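Local coordinates for protein O-methyltransferase family 2 (Planctopirus limnophila, PDB 5I2H) that probably transfers methyl groups from S-adenosyl-L-methionine to hydroxyl groups of small molecules, works as a dimer, and binds the flavone apigenin in this crystal, at residues S306-P311 against E326-S331; L312-Y317 against S353-L358; V347-T352 against H357-E362. All coordinates share one frame; numbering follows the deposited sequence. Where two conformers were deposited one is given.

Contact 1 (S306-P311 against E326-S331)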
ATOM      1  N   SER A 306       7.626   9.723 -18.863  1.00 17.38           N
ATOM      2  CA  SER A 306       8.508   9.440 -19.993  1.00 19.28           C
ATOM      3  C   SER A 306       9.846   8.832 -19.578  1.00 18.59           C
ATOM      4  O   SER A 306      10.475   8.149 -20.388  1.00 18.45           O
ATOM      5  CB  SER A 306       8.726  10.712 -20.818  1.00 22.37           C
ATOM      6  OG  SER A 306       9.351  11.711 -20.030  1.00 27.36           O
ATOM      7  N   ASP A 307      10.318   9.012 -18.351  0.54 18.09           N
ATOM      8  CA  ASP A 307      11.540   8.292 -18.017  0.54 17.43           C
ATOM      9  C   ASP A 307      11.271   7.111 -17.100  0.54 14.04           C
ATOM     10  O   ASP A 307      12.198   6.591 -16.472  0.54 13.05           O
ATOM     11  CB  ASP A 307      12.607   9.223 -17.441  0.54 19.84           C
ATOM     12  CG  ASP A 307      12.237   9.784 -16.092  0.54 21.12           C
ATOM     13  OD1 ASP A 307      11.050   9.671 -15.716  0.54 20.82           O
ATOM     14  OD2 ASP A 307      13.141  10.359 -15.425  0.54 22.72           O
ATOM     15  N   LEU A 308      10.023   6.644 -17.056  1.00 13.37           N
ATOM     16  CA  LEU A 308       9.667   5.425 -16.322  1.00 12.92           C
ATOM     17  C   LEU A 308      10.112   5.487 -14.861  1.00 12.27           C
ATOM     18  O   LEU A 308      10.647   4.529 -14.307  1.00 12.84           O
ATOM     19  CB  LEU A 308      10.226   4.183 -17.012  1.00 12.39           C
ATOM     20  CG  LEU A 308      10.012   4.098 -18.526  1.00 13.54           C
ATOM     21  CD1 LEU A 308      10.625   2.775 -19.052  1.00 13.83           C
ATOM     22  CD2 LEU A 308       8.514   4.200 -18.858  1.00 12.22           C
ATOM     23  N   THR A 309       9.847   6.615 -14.217  1.00 13.03           N
ATOM     24  CA  THR A 309      10.162   6.785 -12.810  1.00 11.51           C
ATOM     25  C   THR A 309       8.928   6.976 -11.948  1.00 12.60           C
ATOM     26  O   THR A 309       9.063   7.246 -10.750  1.00 13.29           O
ATOM     27  CB  THR A 309      11.097   7.981 -12.608  1.00 12.32           C
ATOM     28  OG1 THR A 309      10.475   9.152 -13.160  1.00 13.94           O
ATOM     29  CG2 THR A 309      12.430   7.718 -13.297  1.00 13.15           C
ATOM     30  N   GLY A 310       7.748   6.896 -12.519  1.00 11.65           N
ATOM     31  CA  GLY A 310       6.529   7.112 -11.772  1.00 11.87           C
ATOM     32  C   GLY A 310       5.402   7.310 -12.775  1.00 11.40           C
ATOM     33  O   GLY A 310       5.578   7.040 -13.987  1.00 11.95           O
ATOM     34  N   PRO A 311       4.228   7.744 -12.293  1.00 12.63           N
ATOM     35  CA  PRO A 311       3.949   7.998 -10.876  1.00 12.44           C
ATOM     36  C   PRO A 311       3.790   6.712 -10.070  1.00 12.23           C
ATOM     37  O   PRO A 311       3.635   5.623 -10.641  1.00 11.30           O
ATOM     38  CB  PRO A 311       2.633   8.782 -10.914  1.00 15.69           C
ATOM     39  CG  PRO A 311       1.988   8.366 -12.212  1.00 18.44           C
ATOM     40  CD  PRO A 311       3.065   7.991 -13.167  1.00 14.48           C
ATOM     41  N   GLU A 326       2.379 -10.951 -19.371  1.00 13.00           N
ATOM     42  CA  GLU A 326       3.683 -10.863 -20.023  1.00 14.17           C
ATOM     43  C   GLU A 326       4.165  -9.422 -20.202  1.00 13.09           C
ATOM     44  O   GLU A 326       5.278  -9.204 -20.703  1.00 13.91           O
ATOM     45  CB  GLU A 326       3.636 -11.557 -21.379  1.00 15.11           C
ATOM     46  CG  GLU A 326       3.426 -13.059 -21.222  1.00 19.01           C
ATOM     47  CD  GLU A 326       3.370 -13.816 -22.562  1.00 25.93           C
ATOM     48  OE1 GLU A 326       3.820 -13.297 -23.613  1.00 27.49           O
ATOM     49  OE2 GLU A 326       2.860 -14.953 -22.558  1.00 30.30           O
ATOM     50  N   GLY A 327       3.376  -8.440 -19.774  1.00 11.94           N
ATOM     51  CA  GLY A 327       3.754  -7.055 -19.977  1.00 11.67           C
ATOM     52  C   GLY A 327       4.006  -6.246 -18.710  1.00 11.67           C
ATOM     53  O   GLY A 327       4.492  -6.756 -17.688  1.00 12.83           O
ATOM     54  N   ARG A 328       3.657  -4.970 -18.791  1.00 10.18           N
ATOM     55  CA  ARG A 328       3.808  -4.010 -17.709  1.00  9.51           C
ATOM     56  C   ARG A 328       3.123  -2.731 -18.178  1.00 10.25           C
ATOM     57  O   ARG A 328       2.658  -2.649 -19.325  1.00 11.78           O
ATOM     58  CB  ARG A 328       5.286  -3.765 -17.384  1.00 10.66           C
ATOM     59  CG  ARG A 328       6.097  -3.192 -18.596  1.00 10.61           C
ATOM     60  CD  ARG A 328       7.329  -2.384 -18.071  1.00 10.86           C
ATOM     61  NE  ARG A 328       8.291  -2.015 -19.109  1.00 11.35           N
ATOM     62  CZ  ARG A 328       8.364  -0.828 -19.706  1.00 11.71           C
ATOM     63  NH1 ARG A 328       7.528   0.165 -19.368  1.00 10.93           N
ATOM     64  NH2 ARG A 328       9.270  -0.634 -20.669  1.00 13.36           N
ATOM     65  N   ALA A 329       3.044  -1.730 -17.285  1.00  7.73           N
ATOM     66  CA  ALA A 329       2.602  -0.420 -17.763  1.00  7.23           C
ATOM     67  C   ALA A 329       3.686   0.181 -18.645  1.00 10.28           C
ATOM     68  O   ALA A 329       4.887  -0.035 -18.418  1.00 11.87           O
ATOM     69  CB  ALA A 329       2.291   0.524 -16.594  1.00  8.27           C
ATOM     70  N   TYR A 330       3.249   0.948 -19.650  1.00  9.00           N
ATOM     71  CA  TYR A 330       4.136   1.602 -20.605  1.00  9.59           C
ATOM     72  C   TYR A 330       3.925   3.119 -20.565  1.00 11.41           C
ATOM     73  O   TYR A 330       2.908   3.604 -20.057  1.00 10.79           O
ATOM     74  CB  TYR A 330       3.906   1.060 -22.039  1.00  9.04           C
ATOM     75  CG  TYR A 330       4.307  -0.386 -22.182  1.00  9.20           C
ATOM     76  CD1 TYR A 330       5.655  -0.764 -22.124  1.00 10.63           C
ATOM     77  CD2 TYR A 330       3.352  -1.390 -22.376  1.00  9.32           C
ATOM     78  CE1 TYR A 330       6.042  -2.117 -22.265  1.00 10.73           C
ATOM     79  CE2 TYR A 330       3.727  -2.713 -22.520  1.00 10.45           C
ATOM     80  CZ  TYR A 330       5.075  -3.076 -22.462  1.00 11.74           C
ATOM     81  OH  TYR A 330       5.441  -4.400 -22.591  1.00 12.26           O
ATOM     82  N   SER A 331       4.886   3.873 -21.126  1.00 12.04           N
ATOM     83  CA  SER A 331       4.786   5.327 -21.210  1.00 12.74           C
ATOM     84  C   SER A 331       4.153   5.757 -22.541  1.00 12.35           C
ATOM     85  O   SER A 331       4.060   4.979 -23.489  1.00 12.48           O
ATOM     86  CB  SER A 331       6.169   5.982 -21.099  1.00 13.91           C
ATOM     87  OG  SER A 331       6.950   5.591 -22.233  1.00 13.25           O
TER
HETATM   88  O   HOH W   1       9.557   6.240 -22.041  1.00 21.37           O
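Leu308 reaches across to the 326-331 loop with its two methyls on different partners. CD2 rests on Ser331, 3.7 Å from its CB, while CD1 comes up to the guanidinium of Arg328, 4.0 Å from NH2, in an oblique approach. The leucine owes this reach to a side chain whose CG stands anti to the carbonyl carbon (chi1 -47°), on a residue with left-handed backbone angles. Arg328 takes the less common setting, with CG lodged between its own backbone N and carbonyl carbon (chi1 60°); from there the chain runs extended to NE and crosses the leucine at about a right angle. Its head is held from several sides: NH1 bonds to Ala329 O at 2.8 Å, lying in the carbonyl plane, NH2 makes a salt bridge with Glu334, and Tyr330 CD1 sits 3.4 Å above one guanidinium face, offset toward the rim. The two loops flank helix 312-324, one leading in and the other leading out, within the methyltransferase domain of this class II O-methyltransferase fold. Ser331 is the N-cap of helix 332-341: its side chain caps a backbone N at the helix start while Glu334 OE1 accepts from Ser331 N, as in a capping box. Because Glu334 OE2 holds Arg328, that one carboxylate ties the helix start to the arginine. No direct hydrogen bond joins the loops; a water bridges them instead, donating to Ser306 O and lying 2.7 Å from Ser331 OG.

Contact 2 (L312-Y317 against S353-L358). With AGI (5,7-dihydroxy-2-(4-hydroxyphenyl)-4H-chromen-4-one), chain C.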
ATOM      1  N   LEU A 312       3.812   6.869  -8.747  1.00 11.48           N
ATOM      2  CA  LEU A 312       3.805   5.723  -7.842  1.00 10.59           C
ATOM      3  C   LEU A 312       2.614   4.802  -8.106  1.00 10.91           C
ATOM      4  O   LEU A 312       2.765   3.574  -8.157  1.00 12.16           O
ATOM      5  CB  LEU A 312       3.792   6.207  -6.383  1.00  9.91           C
ATOM      6  CG  LEU A 312       3.817   5.069  -5.347  1.00 13.10           C
ATOM      7  CD1 LEU A 312       5.066   4.180  -5.520  1.00 12.89           C
ATOM      8  CD2 LEU A 312       3.729   5.625  -3.909  1.00 14.61           C
ATOM      9  N   GLU A 313       1.411   5.366  -8.230  1.00 11.45           N
ATOM     10  CA  GLU A 313       0.264   4.469  -8.332  1.00 12.25           C
ATOM     11  C   GLU A 313       0.335   3.620  -9.608  1.00 12.25           C
ATOM     12  O   GLU A 313      -0.082   2.448  -9.585  1.00 13.67           O
ATOM     13  CB  GLU A 313      -1.053   5.247  -8.233  1.00 17.43           C
ATOM     14  CG  GLU A 313      -1.237   6.305  -9.269  1.00 23.13           C
ATOM     15  CD  GLU A 313      -0.633   7.680  -8.886  1.00 28.78           C
ATOM     16  OE1 GLU A 313       0.214   7.789  -7.967  1.00 24.31           O
ATOM     17  OE2 GLU A 313      -1.043   8.669  -9.539  1.00 35.74           O
ATOM     18  N   ILE A 314       0.918   4.158 -10.698  1.00 11.05           N
ATOM     19  CA  ILE A 314       1.039   3.378 -11.940  1.00  9.59           C
ATOM     20  C   ILE A 314       2.200   2.398 -11.816  1.00  8.08           C
ATOM     21  O   ILE A 314       2.125   1.269 -12.330  1.00 10.23           O
ATOM     22  CB  ILE A 314       1.192   4.293 -13.176  1.00 11.59           C
ATOM     23  CG1 ILE A 314       0.029   5.286 -13.268  1.00 13.43           C
ATOM     24  CG2 ILE A 314       1.269   3.482 -14.483  1.00  9.74           C
ATOM     25  CD1 ILE A 314      -1.337   4.645 -13.084  1.00 14.18           C
ATOM     26  N   ALA A 315       3.261   2.781 -11.096  1.00  8.20           N
ATOM     27  CA  ALA A 315       4.382   1.863 -10.908  1.00  8.65           C
ATOM     28  C   ALA A 315       3.954   0.642 -10.083  1.00 10.15           C
ATOM     29  O   ALA A 315       4.408  -0.492 -10.340  1.00  9.39           O
ATOM     30  CB  ALA A 315       5.550   2.611 -10.259  1.00  9.92           C
ATOM     31  N   LEU A 316       3.066   0.837  -9.106  1.00  9.22           N
ATOM     32  CA  LEU A 316       2.596  -0.318  -8.335  1.00  9.82           C
ATOM     33  C   LEU A 316       1.646  -1.178  -9.157  1.00 10.95           C
ATOM     34  O   LEU A 316       1.721  -2.410  -9.120  1.00 11.66           O
ATOM     35  CB  LEU A 316       1.933   0.130  -7.024  1.00  9.58           C
ATOM     36  CG  LEU A 316       2.890   0.868  -6.051  1.00 11.07           C
ATOM     37  CD1 LEU A 316       2.163   1.202  -4.735  1.00 10.79           C
ATOM     38  CD2 LEU A 316       4.168   0.002  -5.756  1.00 11.37           C
ATOM     39  N   TYR A 317       0.738  -0.546  -9.897  1.00 10.85           N
ATOM     40  CA  TYR A 317      -0.134  -1.293 -10.797  1.00 10.41           C
ATOM     41  C   TYR A 317       0.689  -2.061 -11.827  1.00 10.20           C
ATOM     42  O   TYR A 317       0.360  -3.208 -12.173  1.00 10.21           O
ATOM     43  CB  TYR A 317      -1.113  -0.316 -11.450  1.00 11.81           C
ATOM     44  CG  TYR A 317      -2.081  -0.937 -12.408  1.00 13.15           C
ATOM     45  CD1 TYR A 317      -2.638  -2.183 -12.164  1.00 15.55           C
ATOM     46  CD2 TYR A 317      -2.470  -0.251 -13.537  1.00 16.77           C
ATOM     47  CE1 TYR A 317      -3.551  -2.736 -13.045  1.00 16.33           C
ATOM     48  CE2 TYR A 317      -3.380  -0.797 -14.427  1.00 18.11           C
ATOM     49  CZ  TYR A 317      -3.898  -2.043 -14.180  1.00 18.21           C
ATOM     50  OH  TYR A 317      -4.816  -2.571 -15.054  1.00 19.72           O
ATOM     51  N   SER A 353     -10.626   8.080 -16.855  0.73 11.45           N
ATOM     52  CA  SER A 353     -10.660   8.033 -15.393  0.73 12.96           C
ATOM     53  C   SER A 353      -9.903   6.793 -14.938  0.73 12.75           C
ATOM     54  O   SER A 353      -9.436   6.002 -15.761  0.73 13.19           O
ATOM     55  CB  SER A 353     -12.090   8.014 -14.838  0.73 16.11           C
ATOM     56  OG  SER A 353     -12.036   8.042 -13.414  0.73 16.06           O
ATOM     57  N   ALA A 354      -9.784   6.627 -13.617  1.00 13.15           N
ATOM     58  CA  ALA A 354      -9.022   5.523 -13.029  1.00 13.50           C
ATOM     59  C   ALA A 354      -7.631   5.429 -13.655  1.00 12.38           C
ATOM     60  O   ALA A 354      -7.129   4.346 -13.962  1.00 14.53           O
ATOM     61  CB  ALA A 354      -9.777   4.190 -13.145  1.00 15.20           C
ATOM     62  N   HIS A 355      -7.001   6.585 -13.856  1.00  9.38           N
ATOM     63  CA  HIS A 355      -5.678   6.726 -14.464  1.00 10.45           C
ATOM     64  C   HIS A 355      -5.636   6.366 -15.948  1.00 10.09           C
ATOM     65  O   HIS A 355      -4.539   6.283 -16.522  1.00 12.37           O
ATOM     66  CB  HIS A 355      -4.629   5.923 -13.677  1.00 14.03           C
ATOM     67  CG  HIS A 355      -4.516   6.351 -12.245  1.00 17.37           C
ATOM     68  ND1 HIS A 355      -4.332   7.670 -11.880  1.00 21.11           N
ATOM     69  CD2 HIS A 355      -4.600   5.650 -11.090  1.00 19.06           C
ATOM     70  CE1 HIS A 355      -4.282   7.755 -10.561  1.00 21.41           C
ATOM     71  NE2 HIS A 355      -4.445   6.545 -10.059  1.00 20.02           N
ATOM     72  N   GLY A 356      -6.781   6.143 -16.586  1.00  8.81           N
ATOM     73  CA  GLY A 356      -6.794   5.795 -17.997  1.00  9.75           C
ATOM     74  C   GLY A 356      -6.541   6.987 -18.890  1.00 10.25           C
ATOM     75  O   GLY A 356      -6.788   8.148 -18.524  1.00 12.23           O
ATOM     76  N   HIS A 357      -5.992   6.696 -20.064  1.00  9.45           N
ATOM     77  CA  HIS A 357      -5.730   7.694 -21.090  1.00 10.01           C
ATOM     78  C   HIS A 357      -6.130   7.113 -22.425  1.00  9.63           C
ATOM     79  O   HIS A 357      -5.828   5.957 -22.699  1.00  9.41           O
ATOM     80  CB  HIS A 357      -4.251   8.078 -21.150  1.00 10.22           C
ATOM     81  CG  HIS A 357      -3.831   8.907 -19.994  1.00 16.87           C
ATOM     82  ND1 HIS A 357      -3.426   8.367 -18.791  1.00 20.32           N
ATOM     83  CD2 HIS A 357      -3.841  10.250 -19.829  1.00 15.88           C
ATOM     84  CE1 HIS A 357      -3.162   9.350 -17.945  1.00 19.44           C
ATOM     85  NE2 HIS A 357      -3.408  10.500 -18.547  1.00 19.89           N
ATOM     86  N   LEU A 358      -6.797   7.914 -23.248  1.00  9.69           N
ATOM     87  CA  LEU A 358      -7.143   7.519 -24.609  1.00  8.49           C
ATOM     88  C   LEU A 358      -6.080   8.115 -25.523  1.00 10.73           C
ATOM     89  O   LEU A 358      -5.968   9.346 -25.645  1.00 13.36           O
ATOM     90  CB  LEU A 358      -8.544   8.006 -24.983  1.00  9.22           C
ATOM     91  CG  LEU A 358      -8.899   7.914 -26.471  1.00  9.91           C
ATOM     92  CD1 LEU A 358      -8.785   6.473 -27.044  1.00 15.42           C
ATOM     93  CD2 LEU A 358     -10.308   8.504 -26.703  1.00 12.73           C
TER
HETATM   94  CAG AGI C 501      -6.120 -11.094 -13.321  1.00 46.44           C
HETATM   95  CAE AGI C 501      -6.153 -12.231 -12.519  1.00 47.01           C
HETATM   96  CAM AGI C 501      -5.743 -13.448 -13.056  1.00 47.54           C
HETATM   97  OAB AGI C 501      -5.778 -14.550 -12.250  1.00 48.49           O
HETATM   98  CAF AGI C 501      -5.304 -13.529 -14.389  1.00 47.10           C
HETATM   99  CAH AGI C 501      -5.269 -12.386 -15.194  1.00 46.65           C
HETATM  100  CAP AGI C 501      -5.682 -11.169 -14.648  1.00 45.12           C
HETATM  101  CAQ AGI C 501      -5.694  -9.880 -15.393  1.00 42.50           C
HETATM  102  OAL AGI C 501      -5.871  -8.794 -14.568  1.00 40.41           O
HETATM  103  CAJ AGI C 501      -5.550  -9.752 -16.786  1.00 40.70           C
HETATM  104  CAR AGI C 501      -5.575  -8.473 -17.375  1.00 38.44           C
HETATM  105  OAA AGI C 501      -5.467  -8.341 -18.619  1.00 34.76           O
HETATM  106  CAT AGI C 501      -5.770  -7.266 -16.488  1.00 38.64           C
HETATM  107  CAS AGI C 501      -5.910  -7.510 -15.033  1.00 38.35           C
HETATM  108  CAK AGI C 501      -6.084  -6.463 -14.145  1.00 35.64           C
HETATM  109  CAN AGI C 501      -6.131  -5.165 -14.614  1.00 34.15           C
HETATM  110  OAC AGI C 501      -6.322  -4.186 -13.699  1.00 31.85           O
HETATM  111  CAI AGI C 501      -6.013  -4.855 -15.977  1.00 35.47           C
HETATM  112  CAO AGI C 501      -5.834  -5.836 -16.939  1.00 36.68           C
HETATM  113  OAD AGI C 501      -5.726  -5.465 -18.228  1.00 36.69           O
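Nonpolar contact does most of the work between His355 and the helix residues Glu313 and Ile314. The CG methylene of Glu313 lies over one face of the imidazole, 3.3 Å from His355 NE2, and the glutamate crosses the histidine at about a right angle. That position follows from a CG set between the backbone N and carbonyl carbon (chi1 59°) and a chain bent at the next bond, which carries the carboxylate over the CE1 side of the same face, the two planes 40° apart. Ile314 adds its CD1 methyl, 3.6 Å from His355 CB, the two side chains sliding past each other in opposite directions. Glu313 OE2 and His355 NE2 stay 4.0 Å apart and make no bond; NE2 is hydrogen-bonded to Asp22 OD1 on helix 18-24, in the dimerisation region. His355 projects from a type I' turn, Ser353 to Gly356, closed by the 2.8 Å bond from Gly356 N to Ser353 O; this turn is the tip of the hairpin between strands 345-351 and 357-362. Put alanine in place of His355 and Asp22 would probably lose its imidazole partner, with a gap opening beside the Glu313 methylene and the Ile314 methyl. Of the two segments, Tyr317 supplies the hydrogen bond to the ligand. Its ring meets apigenin edge-on, and its hydroxyl lies 2.6 Å from AGI OAC, either oxygen possibly the donor, though this hydroxyl's exact place is less sure. Arg168 bonds both this hydroxyl and apigenin, which His273 and Tyr109 of the second subunit also bond, making the pocket a shared one.

Contact 3 (V347-T352 against H357-E362)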
ATOM      1  N   VAL A 347      -2.239  11.519 -32.880  1.00 18.54           N
ATOM      2  CA  VAL A 347      -3.165  12.648 -32.863  1.00 17.81           C
ATOM      3  C   VAL A 347      -3.223  13.309 -31.492  1.00 20.36           C
ATOM      4  O   VAL A 347      -3.034  14.524 -31.372  1.00 21.74           O
ATOM      5  CB  VAL A 347      -4.574  12.221 -33.338  1.00 21.64           C
ATOM      6  CG1 VAL A 347      -5.564  13.395 -33.247  1.00 23.55           C
ATOM      7  CG2 VAL A 347      -4.512  11.675 -34.748  1.00 20.86           C
ATOM      8  N   ASP A 348      -3.522  12.541 -30.445  1.00 18.06           N
ATOM      9  CA  ASP A 348      -3.790  13.196 -29.169  1.00 18.96           C
ATOM     10  C   ASP A 348      -3.769  12.154 -28.057  1.00 17.02           C
ATOM     11  O   ASP A 348      -3.825  10.948 -28.312  1.00 16.58           O
ATOM     12  CB  ASP A 348      -5.146  13.915 -29.214  1.00 23.19           C
ATOM     13  CG  ASP A 348      -5.235  15.077 -28.255  1.00 30.02           C
ATOM     14  OD1 ASP A 348      -4.320  15.242 -27.427  1.00 31.63           O
ATOM     15  OD2 ASP A 348      -6.235  15.839 -28.343  1.00 34.05           O
ATOM     16  N   CYS A 349      -3.707  12.640 -26.816  1.00 15.69           N
ATOM     17  CA  CYS A 349      -3.821  11.818 -25.610  1.00 15.59           C
ATOM     18  C   CYS A 349      -4.820  12.518 -24.696  1.00 15.16           C
ATOM     19  O   CYS A 349      -4.645  13.702 -24.395  1.00 18.78           O
ATOM     20  CB  CYS A 349      -2.443  11.658 -24.934  1.00 19.63           C
ATOM     21  SG  CYS A 349      -2.432  10.717 -23.434  1.00 25.44           S
ATOM     22  N   ILE A 350      -5.887  11.828 -24.292  1.00 12.91           N
ATOM     23  CA  ILE A 350      -6.977  12.443 -23.548  1.00 14.35           C
ATOM     24  C   ILE A 350      -7.270  11.622 -22.296  1.00 14.87           C
ATOM     25  O   ILE A 350      -7.614  10.442 -22.401  1.00 14.32           O
ATOM     26  CB  ILE A 350      -8.265  12.570 -24.382  1.00 18.31           C
ATOM     27  CG1 ILE A 350      -8.003  13.253 -25.730  1.00 22.38           C
ATOM     28  CG2 ILE A 350      -9.332  13.269 -23.553  1.00 21.75           C
ATOM     29  CD1 ILE A 350      -9.198  13.154 -26.669  1.00 25.85           C
ATOM     30  N   PRO A 351      -7.200  12.201 -21.102  1.00 14.41           N
ATOM     31  CA  PRO A 351      -7.483  11.422 -19.888  1.00 13.69           C
ATOM     32  C   PRO A 351      -8.936  10.958 -19.834  1.00 14.67           C
ATOM     33  O   PRO A 351      -9.853  11.673 -20.255  1.00 15.30           O
ATOM     34  CB  PRO A 351      -7.184  12.403 -18.748  1.00 14.42           C
ATOM     35  CG  PRO A 351      -6.393  13.524 -19.383  1.00 18.37           C
ATOM     36  CD  PRO A 351      -6.779  13.582 -20.813  1.00 16.30           C
ATOM     37  N   THR A 352      -9.130   9.745 -19.303  1.00 10.72           N
ATOM     38  CA  THR A 352     -10.469   9.229 -19.027  1.00  9.73           C
ATOM     39  C   THR A 352     -10.664   9.240 -17.518  1.00 12.31           C
ATOM     40  O   THR A 352     -10.892  10.315 -16.935  1.00 16.43           O
ATOM     41  CB  THR A 352     -10.676   7.867 -19.708  1.00 10.36           C
ATOM     42  OG1 THR A 352      -9.716   6.928 -19.218  1.00  9.75           O
ATOM     43  CG2 THR A 352     -10.514   8.010 -21.275  1.00 11.43           C
ATOM     44  N   HIS A 357      -5.992   6.696 -20.064  1.00  9.45           N
ATOM     45  CA  HIS A 357      -5.730   7.694 -21.090  1.00 10.01           C
ATOM     46  C   HIS A 357      -6.130   7.113 -22.425  1.00  9.63           C
ATOM     47  O   HIS A 357      -5.828   5.957 -22.699  1.00  9.41           O
ATOM     48  CB  HIS A 357      -4.251   8.078 -21.150  1.00 10.22           C
ATOM     49  CG  HIS A 357      -3.831   8.907 -19.994  1.00 16.87           C
ATOM     50  ND1 HIS A 357      -3.426   8.367 -18.791  1.00 20.32           N
ATOM     51  CD2 HIS A 357      -3.841  10.250 -19.829  1.00 15.88           C
ATOM     52  CE1 HIS A 357      -3.162   9.350 -17.945  1.00 19.44           C
ATOM     53  NE2 HIS A 357      -3.408  10.500 -18.547  1.00 19.89           N
ATOM     54  N   LEU A 358      -6.797   7.914 -23.248  1.00  9.69           N
ATOM     55  CA  LEU A 358      -7.143   7.519 -24.609  1.00  8.49           C
ATOM     56  C   LEU A 358      -6.080   8.115 -25.523  1.00 10.73           C
ATOM     57  O   LEU A 358      -5.968   9.346 -25.645  1.00 13.36           O
ATOM     58  CB  LEU A 358      -8.544   8.006 -24.983  1.00  9.22           C
ATOM     59  CG  LEU A 358      -8.899   7.914 -26.471  1.00  9.91           C
ATOM     60  CD1 LEU A 358      -8.785   6.473 -27.044  1.00 15.42           C
ATOM     61  CD2 LEU A 358     -10.308   8.504 -26.703  1.00 12.73           C
ATOM     62  N   ILE A 359      -5.278   7.248 -26.130  1.00  9.81           N
ATOM     63  CA  ILE A 359      -4.270   7.656 -27.100  1.00 10.41           C
ATOM     64  C   ILE A 359      -4.872   7.450 -28.482  1.00 11.51           C
ATOM     65  O   ILE A 359      -5.156   6.315 -28.875  1.00 12.32           O
ATOM     66  CB  ILE A 359      -2.981   6.838 -26.931  1.00 11.81           C
ATOM     67  CG1 ILE A 359      -2.460   6.933 -25.500  1.00 14.49           C
ATOM     68  CG2 ILE A 359      -1.901   7.233 -27.972  1.00 13.19           C
ATOM     69  CD1 ILE A 359      -1.365   5.883 -25.277  1.00 16.92           C
ATOM     70  N   LEU A 360      -5.037   8.535 -29.230  1.00 12.06           N
ATOM     71  CA  LEU A 360      -5.676   8.517 -30.539  1.00 12.30           C
ATOM     72  C   LEU A 360      -4.627   8.632 -31.635  1.00 12.18           C
ATOM     73  O   LEU A 360      -3.757   9.507 -31.563  1.00 13.86           O
ATOM     74  CB  LEU A 360      -6.670   9.673 -30.664  1.00 16.53           C
ATOM     75  CG  LEU A 360      -7.960   9.562 -29.894  1.00 24.68           C
ATOM     76  CD1 LEU A 360      -7.973  10.641 -28.869  1.00 29.70           C
ATOM     77  CD2 LEU A 360      -9.101   9.740 -30.878  1.00 28.65           C
ATOM     78  N   SER A 361      -4.707   7.739 -32.627  0.56 12.95           N
ATOM     79  CA  SER A 361      -3.851   7.776 -33.804  0.56 12.10           C
ATOM     80  C   SER A 361      -4.692   7.484 -35.039  0.56 11.76           C
ATOM     81  O   SER A 361      -5.763   6.872 -34.957  0.56 12.57           O
ATOM     82  CB  SER A 361      -2.702   6.775 -33.696  0.56 10.68           C
ATOM     83  OG  SER A 361      -1.987   6.955 -32.489  0.56 11.30           O
ATOM     84  N   GLU A 362      -4.189   7.924 -36.196  0.56 11.83           N
ATOM     85  CA  GLU A 362      -4.971   7.915 -37.425  0.56 13.20           C
ATOM     86  C   GLU A 362      -4.208   7.211 -38.542  0.56 13.27           C
ATOM     87  O   GLU A 362      -3.006   7.422 -38.717  0.56 14.05           O
ATOM     88  CB  GLU A 362      -5.337   9.350 -37.848  0.56 16.04           C
ATOM     89  CG  GLU A 362      -6.335   9.411 -38.988  0.56 18.74           C
ATOM     90  CD  GLU A 362      -6.770  10.832 -39.339  0.56 23.05           C
ATOM     91  OE1 GLU A 362      -7.082  11.623 -38.422  0.56 25.27           O
ATOM     92  OE2 GLU A 362      -6.801  11.159 -40.536  0.56 24.96           O
TER
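The chi1 of Cys349, near 180°, sends its sulfur toward His357, whose ring swings over to meet it because CG is anti to the carbonyl carbon (chi1 -72°). SG ends 3.9 Å from His357 CD2 in an oblique sulfur-aromatic contact. Pro351 borders the same ring, its CA 3.8 Å from His357 CD2. On the opposite face, Ile350 and Leu360 meet methyl to methyl, CD1 to CD1 at 3.6 Å; there Ile350 packs on Val179 and Leu358 on Phe176 of helix 154-179. The Cys349 side instead carries Ile359, which packs on helix 332-341, so strand 357-362 lies between the two helices. These are the antiparallel last two strands of the Rossmann-like methyltransferase sheet, order 3-2-1-4-5-7-6, with 345-351 at its border within the chain. Leu358 and Ile350 form a hydrogen-bonded pair, the straighter bond running from Leu358 N to Ile350 O at 2.8 Å with an N-H...O angle of 178°. Farther along, Leu360 N donates to Asp348 O, while Leu360 O takes two donors, Val347 N at 2.8 Å and Asp348 N at 3.2 Å, both from the same face of its plane: a classic beta bulge. At the turn end, Thr352 sets its CG2 across Leu358 CB, and its hydroxyl bonds to His300 of strand 296-301, next to 357-362.

In the fold
Coming from the N terminus, the chain leaves strand 296-301 and enters contact 1 at 306-311, runs directly into helix 312-324, where contact 2 begins, and returns at 326-331 to close contact 1 around that helix. Contact 2 closes only after helix 332-341 and strand 345-351, at the turn 353-358, so contacts 1 and 2 cross; they also touch, Ala329 CB lying 3.8 Å from Ile314 CG2. Contact 3 closes the short hairpin loop and follows contact 1 in series. Contacts 2 and 3 end on the same stretch and share His357 and Leu358; contact 2 brings helix 312-324 to the hairpin tip, and contact 3 pairs the hairpin's strands at the sheet border.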